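Local coordinates for VlsE1 (Borreliella burgdorferi, PDB 1L8W), which serves as a variable surface antigen of the Lyme disease spirochaete and probably helps the bacterium evade the host immune response through antigenic switching, at residues F51-D56 against A308-L313; T64-V69 against K126-A131; A71-T76 against D119-A124; T78-L83 against G109-V114. All coordinates share one frame; numbering follows the deposited sequence.

How the interactions relate
Interactions 2, 3 and 4 follow one another along the same antiparallel pair, helix 59-80 with helix 106-131, each nested in the chain inside the loop closed by the one before. The centres of interactions 2 and 3 lie about 10 Å apart and those of 3 and 4 about 13 Å. A salt bridge joins the first two, Lys126 NZ to Glu74 OE2 at 3.1 Å. Interaction 1 closes the outermost loop, its centre about 15 Å from that of interaction 2, and brings in helix 294-333. It meets interaction 2 through a probable hydrogen bond between Leu313 O and Tyr65 OH, 3.1 Å, and through Leu313 packing on Phe66.

Interaction 1: F51-D56 against A308-L313; sequences FGFKSD and AVRKVL
Phe53 and Arg310 meet with their side chains crossing at about a right angle, the aromatic ring and the guanidinium plane turned 42° apart. Phe53 CD1 and CE1 do the touching, approached obliquely: CD1 comes to 3.6 Å from Arg310 CD and 3.8 Å from Arg310 NE. The bend of the arginine chain at its third torsion (chi3 -68°) turns NE and the guanidinium alongside the loop backbone. Two waters then lie at the guanidinium edge, in its plane. One accepts from Arg310 NH1 at 2.9 Å and donates to Lys54 O at 2.8 Å. The other donates to Gly52 O at 2.8 Å and to Lys54 O at 3.0 Å, but its bond to Arg310 NH1 is weak. Lys54 O thus takes two water bonds, and the arginine grips the turn through solvent, with no direct hydrogen bond. Gly52 allows the chain to turn here, with a positive phi of 106°. Around the contact, Arg310 has weak links to Glu306 and Ser307 on its own helix, Lys54 NZ pairs with Asp61, and Asp56 forms a salt bridge with Lys302. The contact lies at the surface, and is a water-mediated docking of an irregular connection, the one between helix 45-50 and helix 59-80, on the long C-terminal helix 294-333 of a largely helical fold.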
loop_
_atom_site.group_PDB
_atom_site.type_symbol
_atom_site.label_atom_id
_atom_site.label_comp_id
_atom_site.label_asym_id
_atom_site.label_seq_id
_atom_site.Cartn_x
_atom_site.Cartn_y
_atom_site.Cartn_z
ATOM N N PHE A 51 11.018 -10.424 -9.931
ATOM C CA PHE A 51 9.884 -10.416 -9.020
ATOM C C PHE A 51 9.887 -8.955 -8.611
ATOM O O PHE A 51 10.949 -8.378 -8.412
ATOM C CB PHE A 51 10.162 -11.287 -7.788
ATOM C CG PHE A 51 8.980 -11.433 -6.862
ATOM C CD1 PHE A 51 7.958 -12.337 -7.151
ATOM C CD2 PHE A 51 8.864 -10.636 -5.726
ATOM C CE1 PHE A 51 6.833 -12.444 -6.324
ATOM C CE2 PHE A 51 7.744 -10.732 -4.886
ATOM C CZ PHE A 51 6.725 -11.635 -5.186
ATOM N N GLY A 52 8.734 -8.329 -8.490
ATOM C CA GLY A 52 8.773 -6.932 -8.095
ATOM C C GLY A 52 8.449 -6.059 -9.283
ATOM O O GLY A 52 7.613 -5.173 -9.175
ATOM N N PHE A 53 9.114 -6.312 -10.407
ATOM C CA PHE A 53 8.853 -5.576 -11.637
ATOM C C PHE A 53 8.215 -6.508 -12.649
ATOM O O PHE A 53 8.100 -6.180 -13.826
ATOM C CB PHE A 53 10.140 -4.986 -12.213
ATOM C CG PHE A 53 10.552 -3.700 -11.562
ATOM C CD1 PHE A 53 9.673 -2.623 -11.513
ATOM C CD2 PHE A 53 11.803 -3.567 -10.978
ATOM C CE1 PHE A 53 10.035 -1.433 -10.888
ATOM C CE2 PHE A 53 12.176 -2.380 -10.349
ATOM C CZ PHE A 53 11.293 -1.316 -10.304
ATOM N N LYS A 54 7.810 -7.679 -12.173
ATOM C CA LYS A 54 7.167 -8.677 -13.006
ATOM C C LYS A 54 5.959 -8.038 -13.682
ATOM O O LYS A 54 5.475 -6.988 -13.265
ATOM C CB LYS A 54 6.697 -9.861 -12.145
ATOM C CG LYS A 54 5.644 -9.485 -11.094
ATOM C CD LYS A 54 5.082 -10.691 -10.329
ATOM C CE LYS A 54 4.303 -11.633 -11.255
ATOM N NZ LYS A 54 3.517 -12.651 -10.506
ATOM N N SER A 55 5.475 -8.680 -14.731
ATOM C CA SER A 55 4.313 -8.186 -15.432
ATOM C C SER A 55 3.107 -8.718 -14.687
ATOM O O SER A 55 3.197 -9.737 -14.010
ATOM C CB SER A 55 4.290 -8.736 -16.849
ATOM O OG SER A 55 4.247 -10.156 -16.810
ATOM N N ASP A 56 1.986 -8.020 -14.807
ATOM C CA ASP A 56 0.735 -8.445 -14.194
ATOM C C ASP A 56 0.819 -9.010 -12.776
ATOM O O ASP A 56 0.308 -10.092 -12.496
ATOM C CB ASP A 56 0.056 -9.465 -15.110
ATOM C CG ASP A 56 0.106 -9.051 -16.576
ATOM O OD1 ASP A 56 -0.079 -7.845 -16.855
ATOM O OD2 ASP A 56 0.327 -9.925 -17.449
ATOM N N ALA A 308 1.822 2.061 -7.717
ATOM C CA ALA A 308 1.517 2.433 -6.337
ATOM C C ALA A 308 1.993 1.340 -5.377
ATOM O O ALA A 308 2.637 1.621 -4.364
ATOM C CB ALA A 308 0.017 2.658 -6.161
ATOM N N VAL A 309 1.672 0.090 -5.684
ATOM C CA VAL A 309 2.100 -0.982 -4.800
ATOM C C VAL A 309 3.618 -1.197 -4.829
ATOM O O VAL A 309 4.243 -1.349 -3.781
ATOM C CB VAL A 309 1.366 -2.298 -5.111
ATOM C CG1 VAL A 309 1.479 -2.619 -6.586
ATOM C CG2 VAL A 309 1.951 -3.418 -4.266
ATOM N N ARG A 310 4.223 -1.190 -6.012
ATOM C CA ARG A 310 5.667 -1.363 -6.095
ATOM C C ARG A 310 6.387 -0.269 -5.302
ATOM O O ARG A 310 7.423 -0.530 -4.689
ATOM C CB ARG A 310 6.144 -1.337 -7.549
ATOM C CG ARG A 310 5.836 -2.591 -8.359
ATOM C CD ARG A 310 6.611 -2.600 -9.669
ATOM N NE ARG A 310 6.159 -1.563 -10.593
ATOM C CZ ARG A 310 5.386 -1.786 -11.654
ATOM N NH1 ARG A 310 4.974 -3.014 -11.939
ATOM N NH2 ARG A 310 5.024 -0.779 -12.428
ATOM N N LYS A 311 5.851 0.954 -5.318
ATOM C CA LYS A 311 6.473 2.056 -4.578
ATOM C C LYS A 311 6.353 1.852 -3.064
ATOM O O LYS A 311 7.316 2.064 -2.320
ATOM C CB LYS A 311 5.844 3.410 -4.955
ATOM C CG LYS A 311 6.292 3.980 -6.292
ATOM C CD LYS A 311 5.806 5.433 -6.479
ATOM C CE LYS A 311 6.429 6.049 -7.737
ATOM N NZ LYS A 311 6.062 7.480 -7.906
ATOM N N VAL A 312 5.173 1.458 -2.603
ATOM C CA VAL A 312 4.973 1.237 -1.171
ATOM C C VAL A 312 5.812 0.071 -0.612
ATOM O O VAL A 312 6.476 0.217 0.419
ATOM C CB VAL A 312 3.476 1.018 -0.860
ATOM C CG1 VAL A 312 2.875 0.137 -1.905
ATOM C CG2 VAL A 312 3.305 0.374 0.502
ATOM N N LEU A 313 5.812 -1.063 -1.301
ATOM C CA LEU A 313 6.575 -2.232 -0.851
ATOM C C LEU A 313 8.081 -2.006 -0.928
ATOM O O LEU A 313 8.838 -2.520 -0.111
ATOM C CB LEU A 313 6.214 -3.459 -1.689
ATOM C CG LEU A 313 4.774 -3.953 -1.622
ATOM C CD1 LEU A 313 4.650 -5.252 -2.406
ATOM C CD2 LEU A 313 4.392 -4.176 -0.176
HETATM O O HOH W 1 5.357 -6.128 -10.437
HETATM O O HOH W 2 3.775 -4.784 -13.860
#

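Interaction 2: T64-V69 against K126-A131; sequences TYFTTV and KTAEGA
Phe66 presents one face of its ring to Ala128, whose CB sits over the centre, 3.5 Å from the ring centroid and 12° off the normal, a clear CH-pi contact. The methyl is closest to the far end of the ring, with Phe66 CZ also 3.5 Å from Ala128 CB. Nearer the backbone, Phe66 CB packs against Glu129 CB at 3.7 Å. Alongside, Thr67 OG1 donates to Glu129 OE2; the modelled separation of 2.5 Å is very short, so the exact length is doubtful. The glutamate reaches across because its chain runs extended, with CG anti to the backbone N (chi1 173°). These contacts join two antiparallel helices of the bundle, whose segment axes approach to 8.5 Å at a signed crossing angle of -151°; Phe66 and Glu129 mark the closest backbone approach. The opposite face of the Phe66 ring is covered by Tyr65 CD2, offset toward the rim, which leaves the ring held between the two residues. Further out, Leu313 of helix 294-333 and Ile166 of helix 153-170 also touch Phe66. Lys63 O is a second acceptor for Thr67 OG1, whose single proton is probably shared, while Lys63 NZ hydrogen-bonds to Glu129 O, and Tyr65 OH reaches Thr317.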
loop_
_atom_site.group_PDB
_atom_site.type_symbol
_atom_site.label_atom_id
_atom_site.label_comp_id
_atom_site.label_asym_id
_atom_site.label_seq_id
_atom_site.Cartn_x
_atom_site.Cartn_y
_atom_site.Cartn_z
ATOM N N THR A 64 3.000 -13.082 -0.756
ATOM C CA THR A 64 4.289 -13.749 -0.946
ATOM C C THR A 64 5.431 -12.834 -0.501
ATOM O O THR A 64 6.389 -13.280 0.144
ATOM C CB THR A 64 4.481 -14.135 -2.430
ATOM O OG1 THR A 64 3.442 -15.045 -2.815
ATOM C CG2 THR A 64 5.837 -14.794 -2.660
ATOM N N TYR A 65 5.328 -11.555 -0.860
ATOM C CA TYR A 65 6.330 -10.568 -0.483
ATOM C C TYR A 65 6.505 -10.532 1.038
ATOM O O TYR A 65 7.624 -10.657 1.538
ATOM C CB TYR A 65 5.934 -9.174 -0.981
ATOM C CG TYR A 65 6.755 -8.064 -0.355
ATOM C CD1 TYR A 65 8.033 -7.743 -0.833
ATOM C CD2 TYR A 65 6.277 -7.375 0.759
ATOM C CE1 TYR A 65 8.812 -6.764 -0.205
ATOM C CE2 TYR A 65 7.045 -6.396 1.394
ATOM C CZ TYR A 65 8.309 -6.097 0.913
ATOM O OH TYR A 65 9.061 -5.147 1.573
ATOM N N PHE A 66 5.408 -10.369 1.772
ATOM C CA PHE A 66 5.492 -10.332 3.232
ATOM C C PHE A 66 6.017 -11.638 3.835
ATOM O O PHE A 66 6.867 -11.606 4.717
ATOM C CB PHE A 66 4.130 -9.981 3.856
ATOM C CG PHE A 66 3.708 -8.545 3.647
ATOM C CD1 PHE A 66 4.538 -7.495 4.033
ATOM C CD2 PHE A 66 2.472 -8.246 3.079
ATOM C CE1 PHE A 66 4.136 -6.156 3.855
ATOM C CE2 PHE A 66 2.062 -6.927 2.900
ATOM C CZ PHE A 66 2.891 -5.879 3.286
ATOM N N THR A 67 5.522 -12.782 3.361
ATOM C CA THR A 67 5.976 -14.073 3.879
ATOM C C THR A 67 7.491 -14.194 3.692
ATOM O O THR A 67 8.220 -14.563 4.619
ATOM C CB THR A 67 5.310 -15.260 3.152
ATOM O OG1 THR A 67 3.892 -15.058 3.089
ATOM C CG2 THR A 67 5.590 -16.589 3.921
ATOM N N THR A 68 7.956 -13.862 2.489
ATOM C CA THR A 68 9.377 -13.917 2.168
ATOM C C THR A 68 10.169 -12.988 3.102
ATOM O O THR A 68 11.264 -13.336 3.532
ATOM C CB THR A 68 9.632 -13.508 0.690
ATOM O OG1 THR A 68 8.859 -14.345 -0.181
ATOM C CG2 THR A 68 11.112 -13.660 0.333
ATOM N N VAL A 69 9.616 -11.810 3.396
ATOM C CA VAL A 69 10.250 -10.847 4.290
ATOM C C VAL A 69 10.292 -11.445 5.694
ATOM O O VAL A 69 11.292 -11.338 6.402
ATOM C CB VAL A 69 9.445 -9.507 4.365
ATOM C CG1 VAL A 69 9.969 -8.646 5.523
ATOM C CG2 VAL A 69 9.553 -8.751 3.058
ATOM N N LYS A 126 3.688 -10.043 9.633
ATOM C CA LYS A 126 2.720 -11.143 9.646
ATOM C C LYS A 126 1.288 -10.615 9.744
ATOM O O LYS A 126 0.338 -11.251 9.257
ATOM C CB LYS A 126 3.021 -12.121 10.783
ATOM C CG LYS A 126 4.279 -12.966 10.545
ATOM C CD LYS A 126 4.457 -14.000 11.656
ATOM C CE LYS A 126 5.702 -14.862 11.454
ATOM N NZ LYS A 126 5.673 -15.624 10.179
ATOM N N THR A 127 1.130 -9.450 10.367
ATOM C CA THR A 127 -0.188 -8.841 10.443
ATOM C C THR A 127 -0.528 -8.469 8.990
ATOM O O THR A 127 -1.609 -8.789 8.494
ATOM C CB THR A 127 -0.189 -7.563 11.315
ATOM O OG1 THR A 127 0.219 -7.884 12.653
ATOM C CG2 THR A 127 -1.583 -6.957 11.359
ATOM N N ALA A 128 0.412 -7.822 8.303
ATOM C CA ALA A 128 0.204 -7.443 6.907
ATOM C C ALA A 128 -0.012 -8.697 6.052
ATOM O O ALA A 128 -0.939 -8.760 5.238
ATOM C CB ALA A 128 1.399 -6.671 6.390
ATOM N N GLU A 129 0.858 -9.684 6.237
ATOM C CA GLU A 129 0.765 -10.943 5.499
ATOM C C GLU A 129 -0.623 -11.575 5.627
ATOM O O GLU A 129 -1.260 -11.914 4.626
ATOM C CB GLU A 129 1.830 -11.936 6.000
ATOM C CG GLU A 129 1.697 -13.336 5.402
ATOM C CD GLU A 129 2.542 -14.379 6.133
ATOM O OE1 GLU A 129 2.520 -14.393 7.373
ATOM O OE2 GLU A 129 3.213 -15.190 5.472
ATOM N N GLY A 130 -1.102 -11.729 6.856
ATOM C CA GLY A 130 -2.411 -12.323 7.041
ATOM C C GLY A 130 -3.533 -11.510 6.408
ATOM O O GLY A 130 -4.611 -12.038 6.109
ATOM N N ALA A 131 -3.283 -10.219 6.210
ATOM C CA ALA A 131 -4.272 -9.320 5.624
ATOM C C ALA A 131 -4.225 -9.304 4.098
ATOM O O ALA A 131 -5.148 -8.801 3.448
ATOM C CB ALA A 131 -4.066 -7.898 6.167
#

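Interaction 3: A71-T76 against D119-A124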
loop_
_atom_site.group_PDB
_atom_site.type_symbol
_atom_site.label_atom_id
_atom_site.label_comp_id
_atom_site.label_asym_id
_atom_site.label_seq_id
_atom_site.Cartn_x
_atom_site.Cartn_y
_atom_site.Cartn_z
ATOM N N ALA A 71 10.410 -14.537 6.504
ATOM C CA ALA A 71 11.441 -15.576 6.454
ATOM C C ALA A 71 12.854 -15.030 6.658
ATOM O O ALA A 71 13.626 -15.562 7.456
ATOM C CB ALA A 71 11.364 -16.314 5.132
ATOM N N LYS A 72 13.190 -13.968 5.929
ATOM C CA LYS A 72 14.510 -13.357 6.043
ATOM C C LYS A 72 14.723 -12.768 7.434
ATOM O O LYS A 72 15.819 -12.828 7.981
ATOM C CB LYS A 72 14.683 -12.253 4.990
ATOM C CG LYS A 72 14.634 -12.728 3.547
ATOM C CD LYS A 72 14.805 -11.551 2.579
ATOM C CE LYS A 72 14.773 -11.990 1.117
ATOM N NZ LYS A 72 14.907 -10.840 0.168
ATOM N N LEU A 73 13.671 -12.191 8.003
ATOM C CA LEU A 73 13.764 -11.607 9.334
ATOM C C LEU A 73 13.965 -12.684 10.394
ATOM O O LEU A 73 14.727 -12.502 11.336
ATOM C CB LEU A 73 12.503 -10.797 9.651
ATOM C CG LEU A 73 12.338 -9.499 8.867
ATOM C CD1 LEU A 73 11.079 -8.804 9.321
ATOM C CD2 LEU A 73 13.552 -8.604 9.090
ATOM N N GLU A 74 13.277 -13.807 10.235
ATOM C CA GLU A 74 13.397 -14.915 11.180
ATOM C C GLU A 74 14.790 -15.525 11.153
ATOM O O GLU A 74 15.380 -15.798 12.204
ATOM C CB GLU A 74 12.355 -15.980 10.863
ATOM C CG GLU A 74 10.980 -15.648 11.423
ATOM C CD GLU A 74 9.873 -16.413 10.732
ATOM O OE1 GLU A 74 10.149 -17.508 10.198
ATOM O OE2 GLU A 74 8.721 -15.921 10.733
ATOM N N LYS A 75 15.319 -15.727 9.953
ATOM C CA LYS A 75 16.649 -16.296 9.811
ATOM C C LYS A 75 17.708 -15.367 10.397
ATOM O O LYS A 75 18.615 -15.802 11.115
ATOM C CB LYS A 75 16.959 -16.564 8.340
ATOM C CG LYS A 75 18.304 -17.210 8.161
ATOM C CD LYS A 75 18.348 -18.129 6.968
ATOM C CE LYS A 75 19.495 -19.122 7.144
ATOM N NZ LYS A 75 20.770 -18.445 7.533
ATOM N N THR A 76 17.596 -14.082 10.077
ATOM C CA THR A 76 18.530 -13.097 10.602
ATOM C C THR A 76 18.484 -13.130 12.134
ATOM O O THR A 76 19.514 -13.026 12.788
ATOM C CB THR A 76 18.178 -11.673 10.096
ATOM O OG1 THR A 76 18.638 -11.520 8.746
ATOM C CG2 THR A 76 18.820 -10.615 10.974
ATOM N N ASP A 119 11.865 -9.126 16.343
ATOM C CA ASP A 119 10.586 -9.718 16.753
ATOM C C ASP A 119 9.401 -8.842 16.380
ATOM O O ASP A 119 8.390 -9.332 15.883
ATOM C CB ASP A 119 10.546 -9.951 18.267
ATOM C CG ASP A 119 11.202 -11.246 18.676
ATOM O OD1 ASP A 119 11.343 -12.136 17.805
ATOM O OD2 ASP A 119 11.561 -11.382 19.866
ATOM N N LYS A 120 9.531 -7.546 16.640
ATOM C CA LYS A 120 8.477 -6.587 16.344
ATOM C C LYS A 120 8.173 -6.516 14.850
ATOM O O LYS A 120 7.015 -6.405 14.444
ATOM C CB LYS A 120 8.880 -5.200 16.855
ATOM C CG LYS A 120 9.087 -5.145 18.366
ATOM C CD LYS A 120 9.423 -3.744 18.859
ATOM C CE LYS A 120 9.564 -3.737 20.374
ATOM N NZ LYS A 120 10.010 -2.418 20.886
ATOM N N LEU A 121 9.222 -6.583 14.042
ATOM C CA LEU A 121 9.081 -6.520 12.601
ATOM C C LEU A 121 8.355 -7.763 12.082
ATOM O O LEU A 121 7.405 -7.656 11.308
ATOM C CB LEU A 121 10.466 -6.388 11.947
ATOM C CG LEU A 121 11.259 -5.096 12.200
ATOM C CD1 LEU A 121 12.692 -5.248 11.690
ATOM C CD2 LEU A 121 10.578 -3.929 11.513
ATOM N N VAL A 122 8.787 -8.940 12.522
ATOM C CA VAL A 122 8.160 -10.180 12.077
ATOM C C VAL A 122 6.673 -10.184 12.413
ATOM O O VAL A 122 5.842 -10.509 11.563
ATOM C CB VAL A 122 8.839 -11.409 12.713
ATOM C CG1 VAL A 122 8.105 -12.682 12.311
ATOM C CG2 VAL A 122 10.300 -11.472 12.269
ATOM N N LYS A 123 6.341 -9.820 13.646
ATOM C CA LYS A 123 4.946 -9.765 14.072
ATOM C C LYS A 123 4.176 -8.742 13.241
ATOM O O LYS A 123 3.013 -8.958 12.896
ATOM C CB LYS A 123 4.852 -9.393 15.552
ATOM C CG LYS A 123 4.944 -10.577 16.524
ATOM C CD LYS A 123 6.288 -11.314 16.458
ATOM C CE LYS A 123 6.278 -12.564 17.345
ATOM N NZ LYS A 123 7.597 -13.270 17.376
ATOM N N ALA A 124 4.835 -7.632 12.918
ATOM C CA ALA A 124 4.214 -6.579 12.127
ATOM C C ALA A 124 3.969 -7.015 10.680
ATOM O O ALA A 124 2.884 -6.782 10.137
ATOM C CB ALA A 124 5.080 -5.313 12.159
#
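Leu73 carries the apolar part of this contact, meeting both Val122 and Leu121. Its CB abuts one branch of the valine, Val122 CG2, at 3.5 Å, tighter than an ordinary carbon-carbon contact. Its CD1 methyl points across the partner helix instead and rests 3.6 Å from Leu121 CB, the two leucine side chains crossing at about a right angle. The same methyl passes 3.9 Å from Val122 N, so Leu73 lies close against the backbone of the facing helix. Both valine branches are used: CG2, anti to the carbonyl carbon, faces Leu73, and CG1 turns to the flank where Glu74 lies. The segments belong to an antiparallel helix pair in a helical bundle, their segment axes approaching to 9.4 Å with N-to-C directions at 157°, and Leu73 and Val122 have the nearest CA atoms. Helix 294-333 covers the pair from a further side, Ile320 touching Leu73 and Val324 touching Leu121, while Ala169 of helix 153-170 also lies on Leu121. The one polar side-chain atom at the seam, Glu74 OE2, meets a methyl, Val122 CG1, at 3.7 Å; the glutamate chain is extended beyond CG, and the side chains again cross at about a right angle. No hydrogen bond spans the two segments, and OE2 has its strong partner in Lys126 NZ, one turn further along the partner helix. The valine methyl and the lysine ammonium approach this oxygen from directions not far from a right angle apart.

Interaction 4: T78-L83 against G109-V114; sequences TDLNSL and GAIKEV
Asn81 supplies the flat group of this contact, its side-chain amide, and it is the oxygen that meets Ile111: OD1 lies 3.2 Å from the Ile111 CD1 methyl, which sits well off the amide plane. The amide carbon, Asn81 CG, is further away at 4.0 Å from the same CD1. Beside the amide, the buried Leu80 does most of the packing. Its CG is pressed against Ile111 CD1 at 3.3 Å, tighter than a usual van der Waals contact, as the two side chains slide past each other in opposite directions. The Leu80 and Val114 side chains cross at about a right angle, with Leu80 CD2 3.5 Å from Val114 CG1, again a close fit. The leucine reaches both partners because CG stands anti to its backbone N (chi1 -176°), which carries the branch toward the facing helix. Ile111 likewise has CG1 anti to the backbone N (chi1 -153°), which carries CD1 to Leu80 and Asn81. Here helix 59-80 ends, Asn81 being the first residue to leave helical geometry, and Ser82 OG donates back to Thr78 O at 2.8 Å, tilted 28° from the carbonyl plane. Leu328 and Leu118 also touch Leu80, and Val331 covers Val114. With no hydrogen bond between the segments, cohesion at this end of the helix pair probably comes mainly from close aliphatic packing, the amide oxygen adding only a non-directional contact.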
loop_
_atom_site.group_PDB
_atom_site.type_symbol
_atom_site.label_atom_id
_atom_site.label_comp_id
_atom_site.label_asym_id
_atom_site.label_seq_id
_atom_site.Cartn_x
_atom_site.Cartn_y
_atom_site.Cartn_z
ATOM N N THR A 78 17.771 -15.686 14.038
ATOM C CA THR A 78 18.412 -16.918 14.494
ATOM C C THR A 78 19.939 -16.740 14.465
ATOM O O THR A 78 20.631 -17.025 15.448
ATOM C CB THR A 78 18.042 -18.121 13.584
ATOM O OG1 THR A 78 16.621 -18.322 13.596
ATOM C CG2 THR A 78 18.743 -19.385 14.059
ATOM N N ASP A 79 20.456 -16.264 13.335
ATOM C CA ASP A 79 21.894 -16.062 13.188
ATOM C C ASP A 79 22.437 -15.075 14.213
ATOM O O ASP A 79 23.591 -15.151 14.610
ATOM C CB ASP A 79 22.231 -15.586 11.771
ATOM C CG ASP A 79 21.748 -16.552 10.696
ATOM O OD1 ASP A 79 21.585 -17.757 11.001
ATOM O OD2 ASP A 79 21.543 -16.108 9.544
ATOM N N LEU A 80 21.593 -14.156 14.655
ATOM C CA LEU A 80 22.008 -13.170 15.636
ATOM C C LEU A 80 22.120 -13.805 17.019
ATOM O O LEU A 80 23.096 -13.591 17.737
ATOM C CB LEU A 80 20.998 -12.029 15.680
ATOM C CG LEU A 80 21.367 -10.876 16.602
ATOM C CD1 LEU A 80 22.616 -10.202 16.065
ATOM C CD2 LEU A 80 20.218 -9.890 16.692
ATOM N N ASN A 81 21.108 -14.583 17.386
ATOM C CA ASN A 81 21.082 -15.248 18.682
ATOM C C ASN A 81 21.953 -16.490 18.715
ATOM O O ASN A 81 21.849 -17.302 19.634
ATOM C CB ASN A 81 19.654 -15.640 19.041
ATOM C CG ASN A 81 18.751 -14.446 19.193
ATOM O OD1 ASN A 81 18.983 -13.580 20.039
ATOM N ND2 ASN A 81 17.709 -14.388 18.372
ATOM N N SER A 82 22.805 -16.649 17.709
ATOM C CA SER A 82 23.678 -17.808 17.654
ATOM C C SER A 82 25.119 -17.374 17.437
ATOM O O SER A 82 25.828 -17.923 16.594
ATOM C CB SER A 82 23.232 -18.747 16.534
ATOM O OG SER A 82 23.254 -18.085 15.287
ATOM N N LEU A 83 25.544 -16.376 18.205
ATOM C CA LEU A 83 26.907 -15.863 18.116
ATOM C C LEU A 83 27.750 -16.374 19.288
ATOM O O LEU A 83 28.902 -16.775 19.104
ATOM C CB LEU A 83 26.897 -14.327 18.106
ATOM C CG LEU A 83 26.148 -13.622 16.968
ATOM C CD1 LEU A 83 26.118 -12.122 17.229
ATOM C CD2 LEU A 83 26.820 -13.920 15.635
ATOM N N GLY A 109 23.672 -6.945 25.481
ATOM C CA GLY A 109 22.571 -6.011 25.598
ATOM C C GLY A 109 22.146 -5.515 24.232
ATOM O O GLY A 109 20.960 -5.310 23.975
ATOM N N ALA A 110 23.121 -5.324 23.350
ATOM C CA ALA A 110 22.839 -4.852 22.003
ATOM C C ALA A 110 22.180 -5.956 21.185
ATOM O O ALA A 110 21.478 -5.685 20.219
ATOM C CB ALA A 110 24.123 -4.402 21.333
ATOM N N ILE A 111 22.410 -7.203 21.579
ATOM C CA ILE A 111 21.833 -8.339 20.876
ATOM C C ILE A 111 20.359 -8.473 21.268
ATOM O O ILE A 111 19.511 -8.796 20.435
ATOM C CB ILE A 111 22.596 -9.656 21.221
ATOM C CG1 ILE A 111 22.486 -10.655 20.067
ATOM C CG2 ILE A 111 22.019 -10.296 22.482
ATOM C CD1 ILE A 111 21.108 -11.246 19.868
ATOM N N LYS A 112 20.061 -8.215 22.538
ATOM C CA LYS A 112 18.697 -8.310 23.039
ATOM C C LYS A 112 17.811 -7.269 22.364
ATOM O O LYS A 112 16.709 -7.576 21.912
ATOM C CB LYS A 112 18.680 -8.095 24.554
ATOM C CG LYS A 112 17.326 -8.326 25.209
ATOM C CD LYS A 112 17.369 -7.976 26.688
ATOM C CE LYS A 112 16.061 -8.317 27.383
ATOM N NZ LYS A 112 15.749 -9.771 27.281
ATOM N N GLU A 113 18.304 -6.035 22.301
ATOM C CA GLU A 113 17.561 -4.940 21.688
ATOM C C GLU A 113 17.302 -5.165 20.196
ATOM O O GLU A 113 16.204 -4.905 19.704
ATOM C CB GLU A 113 18.313 -3.622 21.893
ATOM C CG GLU A 113 19.775 -3.674 21.489
ATOM C CD GLU A 113 20.450 -2.314 21.549
ATOM O OE1 GLU A 113 20.400 -1.671 22.619
ATOM O OE2 GLU A 113 21.032 -1.890 20.523
ATOM N N VAL A 114 18.315 -5.641 19.484
ATOM C CA VAL A 114 18.189 -5.902 18.059
ATOM C C VAL A 114 17.246 -7.082 17.851
ATOM O O VAL A 114 16.473 -7.115 16.890
ATOM C CB VAL A 114 19.569 -6.215 17.436
ATOM C CG1 VAL A 114 19.419 -6.604 15.979
ATOM C CG2 VAL A 114 20.465 -5.001 17.558
#